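Fluvirucin B1 DH domain from module 1 (Actinomadura vulgaris, PDB 6OBV) probably catalyses the removal of water from a beta-hydroxyacyl intermediate during fluvirucin polyketide assembly, leaving an alpha,beta-unsaturated chain. Local coordinates at residues C95-E100 / G254-A259; L196-I201 / E209-E214; G203-A208 / H268-D273; A262-V267 / T282-A287. One frame throughout, in Å; residues are numbered along the deposited sequence.

Interaction 1: residues C95-E100 / G254-A259; sequences CPVLEE and GVELLA
L98 and V255 form an antiparallel hydrogen-bonded pair that is part of a G1 beta bulge, with G254 as its first residue. The pair joins strand 97-103 to strand 247-257. In the double-hotdog fold of polyketide synthase dehydratases, this is where the two halves of the domain meet edge to edge. Both bonds of the pair are 2.9 Å long, from L98 N to V255 O and from V255 N to L98 O. The second is nearly straight, at 174° at the hydrogen. At the bulge, G254 and V255 both face L98. G254 has positive phi (63°), and its N turns to E99 O at 3.0 Å. That donor stands well above the carbonyl plane, off the lone pairs, as the chain turns its corner.

The side chains fall on two faces. On one, L98 CB meets V255 CB at 3.7 Å. Helix 79-92 covers this face, with V87 against L98 and V83 against V255. On the other, V97 CG2 lies against E256 CG at 3.6 Å. CG2 sits beside the backbone N of V97, with CG1 anti to that N (chi1 175°). The E256 chain runs extended past the valine, and its OE1 accepts a bond from S156 N.

Further out, E99 points away from strand 247-257 and makes a salt bridge with R129. E99 and E100 both face T150, a classic beta bulge toward strand 144-152. On the far side of strand 247-257, G254 O is weakly bonded by T293 OG1.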
loop_
_atom_site.group_PDB
_atom_site.type_symbol
_atom_site.label_atom_id
_atom_site.label_comp_id
_atom_site.label_asym_id
_atom_site.label_seq_id
_atom_site.Cartn_x
_atom_site.Cartn_y
_atom_site.Cartn_z
ATOM N N CYS A 95 9.676 15.718 -1.465
ATOM C CA CYS A 95 10.873 15.764 -0.623
ATOM C C CYS A 95 12.028 15.112 -1.366
ATOM O O CYS A 95 12.464 14.014 -1.010
ATOM C CB CYS A 95 10.639 15.044 0.704
ATOM S SG CYS A 95 10.004 16.060 1.976
ATOM N N PRO A 96 12.550 15.764 -2.407
ATOM C CA PRO A 96 13.401 15.038 -3.363
ATOM C C PRO A 96 14.811 14.741 -2.878
ATOM O O PRO A 96 15.437 13.833 -3.439
ATOM C CB PRO A 96 13.428 15.972 -4.586
ATOM C CG PRO A 96 13.223 17.345 -3.997
ATOM C CD PRO A 96 12.271 17.147 -2.839
ATOM N N VAL A 97 15.309 15.454 -1.859
ATOM C CA VAL A 97 16.714 15.406 -1.464
ATOM C C VAL A 97 16.934 14.310 -0.427
ATOM O O VAL A 97 16.286 14.294 0.627
ATOM C CB VAL A 97 17.170 16.771 -0.928
ATOM C CG1 VAL A 97 18.612 16.698 -0.394
ATOM C CG2 VAL A 97 17.048 17.820 -2.040
ATOM N N LEU A 98 17.872 13.409 -0.715
ATOM C CA LEU A 98 18.245 12.331 0.203
ATOM C C LEU A 98 19.304 12.848 1.166
ATOM O O LEU A 98 20.506 12.783 0.900
ATOM C CB LEU A 98 18.758 11.131 -0.574
ATOM C CG LEU A 98 19.002 9.886 0.265
ATOM C CD1 LEU A 98 17.786 9.614 1.124
ATOM C CD2 LEU A 98 19.294 8.713 -0.674
ATOM N N GLU A 99 18.853 13.386 2.303
ATOM C CA GLU A 99 19.783 13.978 3.259
ATOM C C GLU A 99 20.752 12.933 3.809
ATOM O O GLU A 99 21.943 13.199 3.974
ATOM C CB GLU A 99 18.986 14.639 4.382
ATOM C CG GLU A 99 19.773 15.088 5.596
ATOM C CD GLU A 99 18.866 15.733 6.635
ATOM O OE1 GLU A 99 18.435 16.883 6.416
ATOM O OE2 GLU A 99 18.563 15.092 7.661
ATOM N N GLU A 100 20.267 11.732 4.066
ATOM C CA GLU A 100 21.082 10.682 4.655
ATOM C C GLU A 100 20.439 9.345 4.302
ATOM O O GLU A 100 19.213 9.233 4.289
ATOM C CB GLU A 100 21.184 10.878 6.176
ATOM C CG GLU A 100 22.247 10.058 6.871
ATOM C CD GLU A 100 21.765 8.661 7.201
ATOM O OE1 GLU A 100 22.599 7.724 7.202
ATOM O OE2 GLU A 100 20.545 8.506 7.446
ATOM N N GLY A 254 23.581 13.867 1.518
ATOM C CA GLY A 254 23.405 14.961 0.584
ATOM C C GLY A 254 23.361 14.461 -0.837
ATOM O O GLY A 254 24.191 14.862 -1.652
ATOM N N VAL A 255 22.421 13.568 -1.141
ATOM C CA VAL A 255 22.253 13.028 -2.487
ATOM C C VAL A 255 21.142 13.817 -3.158
ATOM O O VAL A 255 19.980 13.759 -2.741
ATOM C CB VAL A 255 21.948 11.526 -2.469
ATOM C CG1 VAL A 255 21.781 11.002 -3.902
ATOM C CG2 VAL A 255 23.066 10.780 -1.784
ATOM N N GLU A 256 21.503 14.583 -4.178
ATOM C CA GLU A 256 20.542 15.301 -4.998
ATOM C C GLU A 256 20.605 14.778 -6.419
ATOM O O GLU A 256 21.674 14.761 -7.043
ATOM C CB GLU A 256 20.816 16.801 -5.017
ATOM C CG GLU A 256 20.075 17.574 -3.969
ATOM C CD GLU A 256 20.501 19.013 -3.926
ATOM O OE1 GLU A 256 21.567 19.292 -3.335
ATOM O OE2 GLU A 256 19.774 19.857 -4.487
ATOM N N LEU A 257 19.455 14.393 -6.939
ATOM C CA LEU A 257 19.313 14.106 -8.354
ATOM C C LEU A 257 18.807 15.370 -9.049
ATOM O O LEU A 257 17.695 15.841 -8.781
ATOM C CB LEU A 257 18.386 12.921 -8.556
ATOM C CG LEU A 257 18.331 12.450 -9.984
ATOM C CD1 LEU A 257 19.646 11.793 -10.323
ATOM C CD2 LEU A 257 17.192 11.490 -10.056
ATOM N N LEU A 258 19.640 15.941 -9.921
ATOM C CA LEU A 258 19.317 17.196 -10.587
ATOM C C LEU A 258 18.775 17.021 -12.004
ATOM O O LEU A 258 18.154 17.952 -12.526
ATOM C CB LEU A 258 20.556 18.100 -10.629
ATOM C CG LEU A 258 21.275 18.298 -9.291
ATOM C CD1 LEU A 258 22.458 19.221 -9.449
ATOM C CD2 LEU A 258 20.297 18.860 -8.256
ATOM N N ALA A 259 19.007 15.870 -12.642
ATOM C CA ALA A 259 18.518 15.608 -13.992
ATOM C C ALA A 259 18.316 14.109 -14.140
ATOM O O ALA A 259 19.218 13.340 -13.813
ATOM C CB ALA A 259 19.498 16.124 -15.059
#

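Interaction 2: residues L196-I201 / E209-E214; sequences LKRAWI and EVELDE
R198 is held by E209 and E211 in a salt-bridge network across a beta hairpin, strands 196-202 and 205-211. The hairpin lies in the C-terminal hotdog half of the dehydratase fold. Its strands run antiparallel, and a classic beta bulge interrupts them. K197 and R198 both face E209, so the register shifts by one residue between L196 and R198. E209 O takes a bond of 3.0 Å from K197 N and a long, weak one from R198 N. E209 N bonds back to R198 O at 2.9 Å.

The arginine chain bends at chi3 (-50°), which brings its guanidinium over to the glutamates. NH2 of R198 donates to E211 OE2 at 2.6 Å. This bond is nearly straight and lies in the guanidinium plane, and the two flat groups are close to coplanar. The grip of E209 is different. Its OE1 receives R198 NE at 2.7 Å from above the carboxylate plane, and the planes stand 71° apart. A weaker bond comes to the same oxygen from R198 NH2. K197 CB lies over the rim of one guanidinium face. The lysine then crosses E211 at about a right angle. K197 CG lies 3.7 Å from E211 CD, and K197 NZ bonds Q194 O.

L196 and V210 share the other face, where helix 227-232 packs on V210.

W165 fixes the second oxygen of E209 through NE1 and also meets W200 edge-to-face. The edge of the W200 ring in turn takes E209 CG in its plane, 3.9 Å from CZ3.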
loop_
_atom_site.group_PDB
_atom_site.type_symbol
_atom_site.label_atom_id
_atom_site.label_comp_id
_atom_site.label_asym_id
_atom_site.label_seq_id
_atom_site.Cartn_x
_atom_site.Cartn_y
_atom_site.Cartn_z
ATOM N N LEU A 196 32.583 1.894 -16.514
ATOM C CA LEU A 196 33.700 2.836 -16.522
ATOM C C LEU A 196 34.473 2.700 -17.825
ATOM O O LEU A 196 34.984 1.618 -18.140
ATOM C CB LEU A 196 34.618 2.581 -15.331
ATOM C CG LEU A 196 35.931 3.365 -15.319
ATOM C CD1 LEU A 196 35.656 4.855 -15.238
ATOM C CD2 LEU A 196 36.852 2.906 -14.176
ATOM N N LYS A 197 34.553 3.785 -18.593
ATOM C CA LYS A 197 35.195 3.745 -19.901
ATOM C C LYS A 197 36.523 4.486 -19.949
ATOM O O LYS A 197 37.498 3.967 -20.509
ATOM C CB LYS A 197 34.252 4.316 -20.973
ATOM C CG LYS A 197 32.891 3.617 -21.076
ATOM C CD LYS A 197 33.035 2.124 -21.374
ATOM C CE LYS A 197 31.716 1.377 -21.198
ATOM N NZ LYS A 197 31.911 -0.095 -21.047
ATOM N N ARG A 198 36.580 5.692 -19.381
ATOM C CA ARG A 198 37.770 6.528 -19.391
ATOM C C ARG A 198 37.910 7.197 -18.033
ATOM O O ARG A 198 36.911 7.494 -17.367
ATOM C CB ARG A 198 37.718 7.598 -20.489
ATOM C CG ARG A 198 38.026 7.084 -21.875
ATOM C CD ARG A 198 37.342 7.941 -22.927
ATOM N NE ARG A 198 35.929 8.110 -22.596
ATOM C CZ ARG A 198 34.932 7.394 -23.117
ATOM N NH1 ARG A 198 35.182 6.446 -24.028
ATOM N NH2 ARG A 198 33.680 7.631 -22.721
ATOM N N ALA A 199 39.158 7.455 -17.636
ATOM C CA ALA A 199 39.428 8.058 -16.342
ATOM C C ALA A 199 40.725 8.858 -16.384
ATOM O O ALA A 199 41.676 8.494 -17.079
ATOM C CB ALA A 199 39.508 7.000 -15.242
ATOM N N TRP A 200 40.746 9.954 -15.619
ATOM C CA TRP A 200 41.916 10.805 -15.440
ATOM C C TRP A 200 42.132 11.066 -13.951
ATOM O O TRP A 200 41.182 11.079 -13.161
ATOM C CB TRP A 200 41.769 12.154 -16.161
ATOM C CG TRP A 200 41.409 12.113 -17.634
ATOM C CD1 TRP A 200 42.239 12.373 -18.689
ATOM C CD2 TRP A 200 40.119 11.837 -18.202
ATOM N NE1 TRP A 200 41.550 12.263 -19.879
ATOM C CE2 TRP A 200 40.249 11.935 -19.608
ATOM C CE3 TRP A 200 38.873 11.510 -17.663
ATOM C CZ2 TRP A 200 39.174 11.718 -20.478
ATOM C CZ3 TRP A 200 37.807 11.297 -18.529
ATOM C CH2 TRP A 200 37.965 11.405 -19.919
ATOM N N ILE A 201 43.383 11.302 -13.568
ATOM C CA ILE A 201 43.737 11.555 -12.176
ATOM C C ILE A 201 44.440 12.897 -12.068
ATOM O O ILE A 201 45.306 13.222 -12.892
ATOM C CB ILE A 201 44.609 10.428 -11.601
ATOM C CG1 ILE A 201 43.753 9.171 -11.406
ATOM C CG2 ILE A 201 45.172 10.825 -10.269
ATOM C CD1 ILE A 201 44.573 7.955 -11.045
ATOM N N GLU A 209 34.467 8.976 -17.193
ATOM C CA GLU A 209 33.304 8.902 -18.059
ATOM C C GLU A 209 32.778 7.481 -17.988
ATOM O O GLU A 209 33.556 6.524 -18.075
ATOM C CB GLU A 209 33.644 9.290 -19.492
ATOM C CG GLU A 209 34.147 10.695 -19.622
ATOM C CD GLU A 209 34.435 11.090 -21.065
ATOM O OE1 GLU A 209 34.391 10.208 -21.951
ATOM O OE2 GLU A 209 34.698 12.291 -21.309
ATOM N N VAL A 210 31.464 7.357 -17.803
ATOM C CA VAL A 210 30.789 6.092 -17.536
ATOM C C VAL A 210 29.563 6.006 -18.441
ATOM O O VAL A 210 28.814 6.983 -18.559
ATOM C CB VAL A 210 30.373 5.991 -16.056
ATOM C CG1 VAL A 210 29.842 4.616 -15.760
ATOM C CG2 VAL A 210 31.530 6.334 -15.152
ATOM N N GLU A 211 29.363 4.851 -19.087
ATOM C CA GLU A 211 28.270 4.666 -20.039
ATOM C C GLU A 211 27.592 3.319 -19.813
ATOM O O GLU A 211 28.270 2.308 -19.598
ATOM C CB GLU A 211 28.753 4.725 -21.497
ATOM C CG GLU A 211 29.745 5.846 -21.842
ATOM C CD GLU A 211 30.549 5.557 -23.108
ATOM O OE1 GLU A 211 30.157 4.656 -23.882
ATOM O OE2 GLU A 211 31.578 6.230 -23.325
ATOM N N LEU A 212 26.257 3.300 -19.896
ATOM C CA LEU A 212 25.524 2.045 -19.816
ATOM C C LEU A 212 25.701 1.230 -21.095
ATOM O O LEU A 212 25.865 1.777 -22.184
ATOM C CB LEU A 212 24.035 2.302 -19.609
ATOM C CG LEU A 212 23.604 2.992 -18.329
ATOM C CD1 LEU A 212 22.113 3.258 -18.381
ATOM C CD2 LEU A 212 23.942 2.090 -17.162
ATOM N N ASP A 213 25.670 -0.097 -20.947
ATOM C CA ASP A 213 25.457 -0.988 -22.081
ATOM C C ASP A 213 24.148 -0.640 -22.780
ATOM O O ASP A 213 23.260 0.004 -22.212
ATOM C CB ASP A 213 25.385 -2.443 -21.624
ATOM C CG ASP A 213 26.718 -3.132 -21.628
ATOM O OD1 ASP A 213 27.770 -2.453 -21.726
ATOM O OD2 ASP A 213 26.697 -4.377 -21.518
ATOM N N GLU A 214 24.009 -1.113 -24.019
ATOM C CA GLU A 214 22.808 -0.780 -24.776
ATOM C C GLU A 214 21.549 -1.306 -24.087
ATOM O O GLU A 214 20.518 -0.620 -24.070
ATOM C CB GLU A 214 22.931 -1.292 -26.211
ATOM C CG GLU A 214 23.633 -0.268 -27.124
ATOM C CD GLU A 214 23.927 -0.781 -28.526
ATOM O OE1 GLU A 214 24.962 -1.463 -28.696
ATOM O OE2 GLU A 214 23.141 -0.483 -29.462
#

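Interaction 3: residues G203-A208 / H268-D273; sequences GNEVFA and HAQPTD
F207 and H268 form the aromatic contact where the hairpin of strands 196-202 and 205-211 pairs antiparallel with strand 264-271 in the C-terminal hotdog half. Their ring planes are only 15° apart but slid, so the rings barely overlap. The centroids are 4.5 Å apart. F207 CE1 sits over the rim of one imidazole face, a tight 3.1 Å from ND1. H268 reaches this place with CG anti to its backbone N (chi1 179°). The two side chains then run side by side in the same direction.

The backbone bonds belong to the neighbouring pair. V206 N donates to A269 O, and A269 N to V206 O, both at 3.0 Å. The CA-H groups of E205 and H268 add weaker contacts to the same two oxygens. V206 and A269 share the face turned from the aromatic pair.

Polar and apolar contacts continue toward the loop. E205 CG lies 3.8 Å from Q270 CB, and E205 OE1 forms a salt bridge with R202. N204 CG rests on P271 CG at 3.9 Å.

The carboxylate of E205 also stands at the imidazole edge, OE1 3.8 Å from H268 CE1. The negative charge would probably favour the protonated form of H268 slightly, and the salt bridge to R202 should offset part of this.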
loop_
_atom_site.group_PDB
_atom_site.type_symbol
_atom_site.label_atom_id
_atom_site.label_comp_id
_atom_site.label_asym_id
_atom_site.label_seq_id
_atom_site.Cartn_x
_atom_site.Cartn_y
_atom_site.Cartn_z
ATOM N N GLY A 203 46.022 15.083 -8.711
ATOM C CA GLY A 203 46.161 15.053 -7.262
ATOM C C GLY A 203 45.410 13.862 -6.700
ATOM O O GLY A 203 45.464 12.754 -7.245
ATOM N N ASN A 204 44.660 14.081 -5.623
ATOM C CA ASN A 204 43.831 13.014 -5.071
ATOM C C ASN A 204 42.395 13.017 -5.617
ATOM O O ASN A 204 41.500 12.451 -4.977
ATOM C CB ASN A 204 43.819 13.081 -3.541
ATOM C CG ASN A 204 43.306 14.413 -3.010
ATOM O OD1 ASN A 204 42.627 15.172 -3.716
ATOM N ND2 ASN A 204 43.630 14.704 -1.752
ATOM N N GLU A 205 42.163 13.619 -6.789
ATOM C CA GLU A 205 40.860 13.635 -7.446
ATOM C C GLU A 205 40.870 12.738 -8.680
ATOM O O GLU A 205 41.889 12.598 -9.360
ATOM C CB GLU A 205 40.468 15.055 -7.877
ATOM C CG GLU A 205 40.587 16.082 -6.770
ATOM C CD GLU A 205 40.434 17.510 -7.260
ATOM O OE1 GLU A 205 40.673 17.779 -8.455
ATOM O OE2 GLU A 205 40.071 18.371 -6.439
ATOM N N VAL A 206 39.712 12.169 -8.985
ATOM C CA VAL A 206 39.518 11.324 -10.155
ATOM C C VAL A 206 38.392 11.898 -11.004
ATOM O O VAL A 206 37.375 12.373 -10.482
ATOM C CB VAL A 206 39.188 9.867 -9.772
ATOM C CG1 VAL A 206 39.167 8.973 -11.013
ATOM C CG2 VAL A 206 40.180 9.358 -8.775
ATOM N N PHE A 207 38.564 11.810 -12.313
ATOM C CA PHE A 207 37.545 12.155 -13.279
ATOM C C PHE A 207 37.266 10.924 -14.128
ATOM O O PHE A 207 38.191 10.184 -14.482
ATOM C CB PHE A 207 38.012 13.313 -14.136
ATOM C CG PHE A 207 38.368 14.525 -13.351
ATOM C CD1 PHE A 207 37.382 15.435 -12.965
ATOM C CD2 PHE A 207 39.687 14.776 -12.994
ATOM C CE1 PHE A 207 37.702 16.563 -12.212
ATOM C CE2 PHE A 207 40.019 15.911 -12.249
ATOM C CZ PHE A 207 39.025 16.805 -11.859
ATOM N N ALA A 208 36.000 10.696 -14.451
ATOM C CA ALA A 208 35.610 9.479 -15.145
ATOM C C ALA A 208 34.522 9.793 -16.153
ATOM O O ALA A 208 33.761 10.754 -16.007
ATOM C CB ALA A 208 35.108 8.399 -14.174
ATOM N N HIS A 268 33.139 13.351 -11.074
ATOM C CA HIS A 268 34.208 14.071 -10.385
ATOM C C HIS A 268 34.203 13.604 -8.929
ATOM O O HIS A 268 33.334 14.002 -8.148
ATOM C CB HIS A 268 33.990 15.577 -10.505
ATOM C CG HIS A 268 35.023 16.409 -9.806
ATOM N ND1 HIS A 268 36.290 15.947 -9.517
ATOM C CD2 HIS A 268 34.974 17.681 -9.345
ATOM C CE1 HIS A 268 36.971 16.893 -8.898
ATOM N NE2 HIS A 268 36.194 17.955 -8.779
ATOM N N ALA A 269 35.157 12.751 -8.553
ATOM C CA ALA A 269 35.239 12.247 -7.185
ATOM C C ALA A 269 36.473 12.789 -6.485
ATOM O O ALA A 269 37.554 12.884 -7.078
ATOM C CB ALA A 269 35.267 10.727 -7.133
ATOM N N GLN A 270 36.309 13.132 -5.216
ATOM C CA GLN A 270 37.430 13.576 -4.403
ATOM C C GLN A 270 37.136 13.175 -2.970
ATOM O O GLN A 270 35.972 13.007 -2.601
ATOM C CB GLN A 270 37.641 15.093 -4.518
ATOM C CG GLN A 270 36.366 15.869 -4.387
ATOM C CD GLN A 270 36.460 17.235 -5.018
ATOM O OE1 GLN A 270 37.514 17.868 -4.997
ATOM N NE2 GLN A 270 35.355 17.701 -5.585
ATOM N N PRO A 271 38.162 13.018 -2.140
ATOM C CA PRO A 271 37.887 12.703 -0.737
ATOM C C PRO A 271 37.296 13.913 -0.031
ATOM O O PRO A 271 37.458 15.062 -0.453
ATOM C CB PRO A 271 39.262 12.337 -0.161
ATOM C CG PRO A 271 40.289 12.695 -1.236
ATOM C CD PRO A 271 39.564 13.420 -2.341
ATOM N N THR A 272 36.562 13.629 1.034
ATOM C CA THR A 272 36.294 14.609 2.069
ATOM C C THR A 272 37.193 14.285 3.259
ATOM O O THR A 272 37.895 13.270 3.278
ATOM C CB THR A 272 34.817 14.610 2.476
ATOM O OG1 THR A 272 34.554 13.467 3.299
ATOM C CG2 THR A 272 33.907 14.575 1.250
ATOM N N ASP A 273 37.165 15.148 4.270
ATOM C CA ASP A 273 37.963 14.943 5.476
ATOM C C ASP A 273 37.398 13.860 6.393
ATOM O O ASP A 273 37.908 13.686 7.506
ATOM C CB ASP A 273 38.087 16.258 6.244
ATOM C CG ASP A 273 38.285 17.443 5.328
ATOM O OD1 ASP A 273 39.336 18.103 5.433
ATOM O OD2 ASP A 273 37.388 17.704 4.500
#

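Interaction 4: residues A262-V267 / T282-A287; sequences AQRVRV and TDTTGA
R266 and T282 make an antiparallel hydrogen-bonded pair at the open end of the hairpin of strands 264-271 and 277-282, with R266 N to T282 O at 2.8 Å and T282 N to R266 O at 3.0 Å. Beyond it the chain folds into a type I beta turn, D283 to G286, on the way to strand 288-299.

R266 stretches over this turn, extended from CG to NE. Its CD passes D283 O at 3.4 Å. One face of the guanidinium lies over the turn backbone, with G286 N 3.6 Å above its plane near the rim. G286 has no side chain here, and its CA comes 3.7 Å from R266 NH1. At the edge, in plane, NH1 donates to a water that also bonds T282 OG1. The tryptophan W165 makes a cation-pi contact with the same arginine.

R264 crosses T284 obliquely and gives only a weak bond, from NH2 to OG1. The methyl CG2 of T284 packs along the same arginine.

The turn is also tied from within. D283 OD1 accepts from T285 N, an Asx turn, and also from T285 OG1 at 2.9 Å and from A287 N at 2.9 Å.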
loop_
_atom_site.group_PDB
_atom_site.type_symbol
_atom_site.label_atom_id
_atom_site.label_comp_id
_atom_site.label_asym_id
_atom_site.label_seq_id
_atom_site.Cartn_x
_atom_site.Cartn_y
_atom_site.Cartn_z
ATOM N N ALA A 262 19.687 9.647 -17.153
ATOM C CA ALA A 262 20.922 9.711 -17.927
ATOM C C ALA A 262 21.378 8.319 -18.342
ATOM O O ALA A 262 21.133 7.319 -17.647
ATOM C CB ALA A 262 22.035 10.395 -17.136
ATOM N N GLN A 263 22.041 8.269 -19.498
ATOM C CA GLN A 263 22.675 7.073 -20.043
ATOM C C GLN A 263 24.194 7.092 -19.915
ATOM O O GLN A 263 24.808 6.048 -19.689
ATOM C CB GLN A 263 22.323 6.910 -21.523
ATOM C CG GLN A 263 20.872 7.139 -21.868
ATOM C CD GLN A 263 20.633 7.035 -23.359
ATOM O OE1 GLN A 263 21.340 6.301 -24.060
ATOM N NE2 GLN A 263 19.641 7.771 -23.857
ATOM N N ARG A 264 24.810 8.250 -20.107
ATOM C CA ARG A 264 26.251 8.430 -19.999
ATOM C C ARG A 264 26.490 9.655 -19.132
ATOM O O ARG A 264 25.709 10.608 -19.173
ATOM C CB ARG A 264 26.902 8.605 -21.382
ATOM C CG ARG A 264 26.346 7.674 -22.453
ATOM C CD ARG A 264 26.960 7.930 -23.824
ATOM N NE ARG A 264 26.938 9.343 -24.173
ATOM C CZ ARG A 264 27.623 9.865 -25.190
ATOM N NH1 ARG A 264 28.375 9.076 -25.946
ATOM N NH2 ARG A 264 27.563 11.172 -25.454
ATOM N N VAL A 265 27.535 9.620 -18.307
ATOM C CA VAL A 265 27.799 10.720 -17.392
ATOM C C VAL A 265 29.295 10.962 -17.285
ATOM O O VAL A 265 30.122 10.106 -17.613
ATOM C CB VAL A 265 27.221 10.484 -15.972
ATOM C CG1 VAL A 265 25.664 10.409 -15.984
ATOM C CG2 VAL A 265 27.870 9.271 -15.307
ATOM N N ARG A 266 29.628 12.152 -16.805
ATOM C CA ARG A 266 30.951 12.445 -16.291
ATOM C C ARG A 266 30.908 12.426 -14.768
ATOM O O ARG A 266 29.877 12.715 -14.155
ATOM C CB ARG A 266 31.431 13.800 -16.780
ATOM C CG ARG A 266 31.425 13.981 -18.291
ATOM C CD ARG A 266 31.499 15.465 -18.587
ATOM N NE ARG A 266 31.675 15.752 -19.996
ATOM C CZ ARG A 266 31.887 16.972 -20.476
ATOM N NH1 ARG A 266 31.951 18.005 -19.646
ATOM N NH2 ARG A 266 32.041 17.154 -21.779
ATOM N N VAL A 267 32.036 12.073 -14.157
ATOM C CA VAL A 267 32.122 11.894 -12.713
ATOM C C VAL A 267 33.327 12.653 -12.186
ATOM O O VAL A 267 34.406 12.622 -12.786
ATOM C CB VAL A 267 32.210 10.403 -12.339
ATOM C CG1 VAL A 267 32.206 10.229 -10.818
ATOM C CG2 VAL A 267 31.053 9.651 -12.960
ATOM N N THR A 282 27.880 14.918 -13.951
ATOM C CA THR A 282 27.371 15.795 -14.987
ATOM C C THR A 282 27.060 14.951 -16.206
ATOM O O THR A 282 27.419 13.779 -16.270
ATOM C CB THR A 282 28.389 16.878 -15.342
ATOM O OG1 THR A 282 29.672 16.261 -15.511
ATOM C CG2 THR A 282 28.453 17.906 -14.238
ATOM N N ASP A 283 26.387 15.549 -17.185
ATOM C CA ASP A 283 26.162 14.827 -18.425
ATOM C C ASP A 283 27.270 15.192 -19.418
ATOM O O ASP A 283 28.150 16.008 -19.134
ATOM C CB ASP A 283 24.741 15.081 -18.942
ATOM C CG ASP A 283 24.438 16.556 -19.210
ATOM O OD1 ASP A 283 25.358 17.337 -19.561
ATOM O OD2 ASP A 283 23.251 16.927 -19.088
ATOM N N THR A 284 27.256 14.559 -20.589
ATOM C CA THR A 284 28.372 14.724 -21.515
ATOM C C THR A 284 28.443 16.113 -22.117
ATOM O O THR A 284 29.318 16.354 -22.953
ATOM C CB THR A 284 28.306 13.687 -22.637
ATOM O OG1 THR A 284 27.063 13.816 -23.341
ATOM C CG2 THR A 284 28.449 12.271 -22.060
ATOM N N THR A 285 27.571 17.034 -21.720
ATOM C CA THR A 285 27.734 18.439 -22.067
ATOM C C THR A 285 28.048 19.297 -20.845
ATOM O O THR A 285 28.013 20.529 -20.934
ATOM C CB THR A 285 26.484 18.960 -22.781
ATOM O OG1 THR A 285 25.393 19.033 -21.854
ATOM C CG2 THR A 285 26.111 18.026 -23.929
ATOM N N GLY A 286 28.348 18.673 -19.704
ATOM C CA GLY A 286 28.755 19.372 -18.504
ATOM C C GLY A 286 27.631 19.823 -17.606
ATOM O O GLY A 286 27.902 20.416 -16.551
ATOM N N ALA A 287 26.376 19.565 -17.985
ATOM C CA ALA A 287 25.240 20.021 -17.206
ATOM C C ALA A 287 25.036 19.105 -16.001
ATOM O O ALA A 287 25.417 17.933 -16.038
ATOM C CB ALA A 287 23.980 20.054 -18.073
HETATM O O HOH W 1 31.532 17.993 -16.509
#

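How the interactions relate
Interactions 2, 3 and 4 follow one another across neighbouring strands 196-202, 205-211, 264-271 and 277-282. Interactions 2 and 3 share strand 205-211, and interactions 3 and 4 share strand 264-271. Probable backbone hydrogen bonds join them, such as W200 N to F207 O at 2.8 Å. Interactions 2 and 4 have centres about 10 Å apart. Interaction 1 lies about 17 to 23 Å from the other three, centre to centre. Along the chain, interaction 2 is nested inside the loop closed by interaction 1, interaction 3 crosses the other three, and interaction 4 opens after interactions 1 and 2 have closed. Interaction 1 joins the two hotdog halves, while the others build the C-terminal one.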